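Local coordinates for protein putative aminomethyltransferase (PDB 3TTG) that is a putative aminomethyltransferase that probably binds folate and may transfer one-carbon units, as its relatives in the glycine cleavage T-protein family do, at residues L150-N155 with K202-F207; F162-L165 with G169-L172. All coordinates share one frame; numbering follows the deposited sequence.

Interaction 1 (L150-N155 with K202-F207)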
# COMPACT_ATOMS: atom_id res chain seq x y z
N LEU A 150 -4.34 20.13 -8.80
CA LEU A 150 -4.42 21.20 -9.81
C LEU A 150 -4.66 22.56 -9.19
O LEU A 150 -4.29 23.54 -9.80
CB LEU A 150 -5.51 20.92 -10.83
CG LEU A 150 -5.24 19.79 -11.79
CD1 LEU A 150 -6.49 19.38 -12.48
CD2 LEU A 150 -4.17 20.17 -12.82
N SER A 151 -5.30 22.62 -8.02
CA SER A 151 -5.53 23.87 -7.32
C SER A 151 -4.25 24.33 -6.65
O SER A 151 -3.90 25.49 -6.78
CB SER A 151 -6.64 23.71 -6.29
OG SER A 151 -6.99 24.97 -5.74
N LEU A 152 -3.55 23.45 -5.93
CA LEU A 152 -2.31 23.86 -5.26
C LEU A 152 -1.15 24.12 -6.24
O LEU A 152 -0.29 24.94 -5.94
CB LEU A 152 -1.80 22.80 -4.27
CG LEU A 152 -2.56 22.52 -2.98
CD1 LEU A 152 -1.98 21.26 -2.31
CD2 LEU A 152 -2.45 23.68 -2.00
N PHE A 153 -1.05 23.31 -7.32
CA PHE A 153 0.12 23.30 -8.20
C PHE A 153 -0.23 23.45 -9.67
O PHE A 153 -1.37 23.23 -10.08
CB PHE A 153 0.88 21.97 -8.00
CG PHE A 153 1.06 21.57 -6.55
CD1 PHE A 153 1.89 22.29 -5.70
CD2 PHE A 153 0.38 20.47 -6.03
CE1 PHE A 153 2.05 21.92 -4.37
CE2 PHE A 153 0.53 20.11 -4.69
CZ PHE A 153 1.37 20.83 -3.87
N ASP A 154 0.78 23.75 -10.47
CA ASP A 154 0.63 23.98 -11.91
C ASP A 154 0.95 22.70 -12.72
O ASP A 154 1.41 21.70 -12.17
CB ASP A 154 1.56 25.13 -12.37
CG ASP A 154 1.65 26.33 -11.43
OD1 ASP A 154 0.68 26.57 -10.67
OD2 ASP A 154 2.70 27.01 -11.44
N ASN A 155 0.71 22.79 -14.04
CA ASN A 155 0.92 21.77 -15.08
C ASN A 155 -0.20 20.68 -15.03
O ASN A 155 -1.36 21.06 -15.21
CB ASN A 155 2.36 21.19 -15.06
CG ASN A 155 3.41 22.22 -15.44
OD1 ASN A 155 3.60 22.54 -16.62
ND2 ASN A 155 4.10 22.79 -14.45
N LYS A 202 -2.43 25.06 5.41
CA LYS A 202 -3.40 26.18 5.44
C LYS A 202 -4.17 26.23 4.10
O LYS A 202 -5.41 26.26 4.09
CB LYS A 202 -2.67 27.52 5.71
CG LYS A 202 -3.57 28.77 5.72
CD LYS A 202 -4.42 28.86 6.97
CE LYS A 202 -5.18 30.18 7.06
NZ LYS A 202 -6.24 30.30 6.02
N SER A 203 -3.43 26.13 2.98
CA SER A 203 -4.05 26.05 1.65
C SER A 203 -5.00 24.85 1.56
O SER A 203 -6.15 25.03 1.16
CB SER A 203 -3.01 25.96 0.55
OG SER A 203 -2.41 27.24 0.39
N LEU A 204 -4.57 23.65 1.99
CA LEU A 204 -5.44 22.49 1.96
C LEU A 204 -6.65 22.60 2.88
O LEU A 204 -7.71 22.13 2.49
CB LEU A 204 -4.65 21.23 2.29
CG LEU A 204 -3.75 20.80 1.15
CD1 LEU A 204 -2.75 19.81 1.60
CD2 LEU A 204 -4.57 20.26 -0.04
N GLU A 205 -6.54 23.24 4.07
CA GLU A 205 -7.68 23.41 4.99
C GLU A 205 -8.76 24.28 4.34
O GLU A 205 -9.95 23.99 4.46
CB GLU A 205 -7.23 24.06 6.33
CG GLU A 205 -6.49 23.11 7.27
CD GLU A 205 -5.68 23.77 8.37
OE1 GLU A 205 -5.80 25.01 8.57
OE2 GLU A 205 -4.92 23.04 9.05
N ASP A 206 -8.34 25.35 3.63
CA ASP A 206 -9.25 26.23 2.89
C ASP A 206 -9.95 25.44 1.78
O ASP A 206 -11.17 25.47 1.68
CB ASP A 206 -8.50 27.43 2.26
CG ASP A 206 -7.82 28.39 3.23
OD1 ASP A 206 -8.19 28.39 4.43
OD2 ASP A 206 -6.94 29.18 2.79
N PHE A 207 -9.18 24.70 0.98
CA PHE A 207 -9.72 23.91 -0.11
C PHE A 207 -10.70 22.87 0.39
O PHE A 207 -11.76 22.70 -0.20
CB PHE A 207 -8.61 23.22 -0.92
CG PHE A 207 -9.10 22.77 -2.27
CD1 PHE A 207 -9.08 23.64 -3.35
CD2 PHE A 207 -9.64 21.52 -2.45
CE1 PHE A 207 -9.55 23.23 -4.60
CE2 PHE A 207 -10.11 21.11 -3.69
CZ PHE A 207 -10.04 21.96 -4.77
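With CG of L152 anti to its carbonyl carbon (chi1 -69°) and CG of F207 anti to its backbone N (chi1 -162°), each side chain is turned onto the other helix, L152 onto S203 and L204, and F207 onto S151. The two methyls of L152 divide the work. CD1 lies 3.6 Å from CD2 of L204, the two leucine side chains crossing at about a right angle, while CD2 presses against CB of S203 at 3.5 Å, a close fit for two carbons. A serine suits that place because its short side chain lets the methyl come near the helix, and its OG turns back in a weak hydrogen bond to the carbonyl of T199. This is helix-to-helix packing on one side of the folate-binding domain: the last turn of helix 145-152 packs on the middle of helix 197-211, and F153 is the first residue to leave helical geometry. One residue before L152, S151 meets the F207 ring obliquely, its OG 3.3 Å and its CB 3.4 Å from CE1. No hydrogen bond spans the two segments, so van der Waals contact carries this small interface. V148, one turn earlier, also touches both L204 and F207.

Interaction 2 (F162-L165 with G169-L172); sequences FRML and GYVL
F162 and Y170 lay their rings nearly parallel, the planes at 7° to each other, but slid so far apart that the centroids stand 5.3 Å away and little of one ring covers the other. The touching is done by CZ of F162, 3.3 Å from CD1 of Y170. The phenylalanine CG is anti to its backbone N (chi1 -177°), which brings CE1 and CZ, on one side of the ring, against L172 and Y170; at its edge, in the ring plane, CD1 of L172 sits 3.7 Å from CE1. M164, a selenomethionine, runs extended past the tyrosine, with CG 3.7 Å from CE1 of Y170 and SE obliquely placed 5.0 Å from the ring centroid, a Met-aromatic contact. Without the Y170 ring, as with an alanine here, F162 and the M164 chain would probably lose their shared flat neighbour and a gap would open between them. On the face that carries R163 and V171, CG2 of the branched V171 meets CD2 of L165 from the turn at 3.5 Å. R163 and V171 form the hydrogen-bonded antiparallel pair, exchanging two nearly straight backbone bonds, and L165 N adds a third to G169 O at 2.9 Å. G169 takes backbone angles at which a side chain would strike the preceding carbonyl. The hairpin 161-164/170-173 forms one edge of a mixed sheet: Y170 and L172 bond by backbone to strand 187-193, while F162 and L172 pack on both strands 87-96 and 99-103 of the antiparallel sheet, and M164 on F96 of strand 87-96.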
# COMPACT_ATOMS: atom_id res chain seq x y z
N PHE A 162 5.15 10.33 -11.01
CA PHE A 162 6.14 10.83 -10.04
C PHE A 162 6.61 12.16 -10.53
O PHE A 162 7.23 12.22 -11.61
CB PHE A 162 7.35 9.88 -9.92
CG PHE A 162 8.34 10.35 -8.88
CD1 PHE A 162 7.96 10.51 -7.56
CD2 PHE A 162 9.62 10.79 -9.25
CE1 PHE A 162 8.83 11.01 -6.62
CE2 PHE A 162 10.50 11.27 -8.29
CZ PHE A 162 10.11 11.35 -6.98
N ARG A 163 6.32 13.22 -9.80
CA ARG A 163 6.66 14.57 -10.25
C ARG A 163 7.44 15.33 -9.19
O ARG A 163 7.10 15.21 -8.01
CB ARG A 163 5.38 15.38 -10.54
CG ARG A 163 4.16 14.64 -11.13
CD ARG A 163 3.97 14.81 -12.63
NE ARG A 163 3.79 16.22 -13.00
CZ ARG A 163 3.68 16.68 -14.24
NH1 ARG A 163 3.53 17.99 -14.46
NH2 ARG A 163 3.69 15.85 -15.28
N MSE A 164 8.42 16.18 -9.60
CA MSE A 164 9.07 17.09 -8.66
C MSE A 164 8.30 18.39 -8.75
O MSE A 164 7.89 18.78 -9.83
CB MSE A 164 10.55 17.28 -8.95
CG MSE A 164 11.28 17.96 -7.79
SE MSE A 164 13.18 18.12 -8.09
CE MSE A 164 13.59 19.14 -6.49
N LEU A 165 7.96 18.97 -7.61
CA LEU A 165 7.23 20.23 -7.54
C LEU A 165 8.25 21.39 -7.81
O LEU A 165 9.44 21.25 -7.48
CB LEU A 165 6.52 20.38 -6.18
CG LEU A 165 5.44 19.37 -5.89
CD1 LEU A 165 5.00 19.41 -4.44
CD2 LEU A 165 4.26 19.56 -6.83
N GLY A 169 10.25 19.29 -3.39
CA GLY A 169 9.27 18.30 -2.96
C GLY A 169 8.72 17.50 -4.13
O GLY A 169 9.09 17.71 -5.28
N TYR A 170 7.88 16.53 -3.83
CA TYR A 170 7.47 15.56 -4.84
C TYR A 170 6.03 15.15 -4.71
O TYR A 170 5.47 15.15 -3.61
CB TYR A 170 8.33 14.25 -4.71
CG TYR A 170 9.82 14.45 -4.80
CD1 TYR A 170 10.48 14.44 -6.03
CD2 TYR A 170 10.57 14.78 -3.67
CE1 TYR A 170 11.84 14.70 -6.12
CE2 TYR A 170 11.93 15.06 -3.76
CZ TYR A 170 12.56 15.04 -5.00
OH TYR A 170 13.90 15.32 -5.12
N VAL A 171 5.45 14.68 -5.80
CA VAL A 171 4.11 14.12 -5.74
C VAL A 171 4.15 12.75 -6.35
O VAL A 171 4.62 12.58 -7.48
CB VAL A 171 3.01 14.98 -6.41
CG1 VAL A 171 1.62 14.37 -6.15
CG2 VAL A 171 3.04 16.39 -5.88
N LEU A 172 3.61 11.79 -5.64
CA LEU A 172 3.42 10.42 -6.08
C LEU A 172 1.93 10.23 -6.33
O LEU A 172 1.14 10.34 -5.36
CB LEU A 172 3.85 9.39 -5.03
CG LEU A 172 5.35 9.20 -4.68
CD1 LEU A 172 6.00 10.51 -4.26
CD2 LEU A 172 5.51 8.20 -3.56

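Overall arrangement
Interactions 1 and 2 have centres about 14 Å apart on the same side of the chain's centre, and interaction 2 is nested along the chain inside the loop that interaction 1 closes. Helix 145-152 leads through 153-155 towards strand 161-164, and that link carries the direct contacts: CD1 of F153 lies 3.8 Å from CD2 of L165, and CB of N155 is 3.5 Å from NH1 of R163. K166, in the hairpin turn, forms a salt bridge with D154. The link after the helix, rather than the helix itself, thus lies against R163 and L165 of the hairpin; both contacts are structural packing within the folate-binding family region.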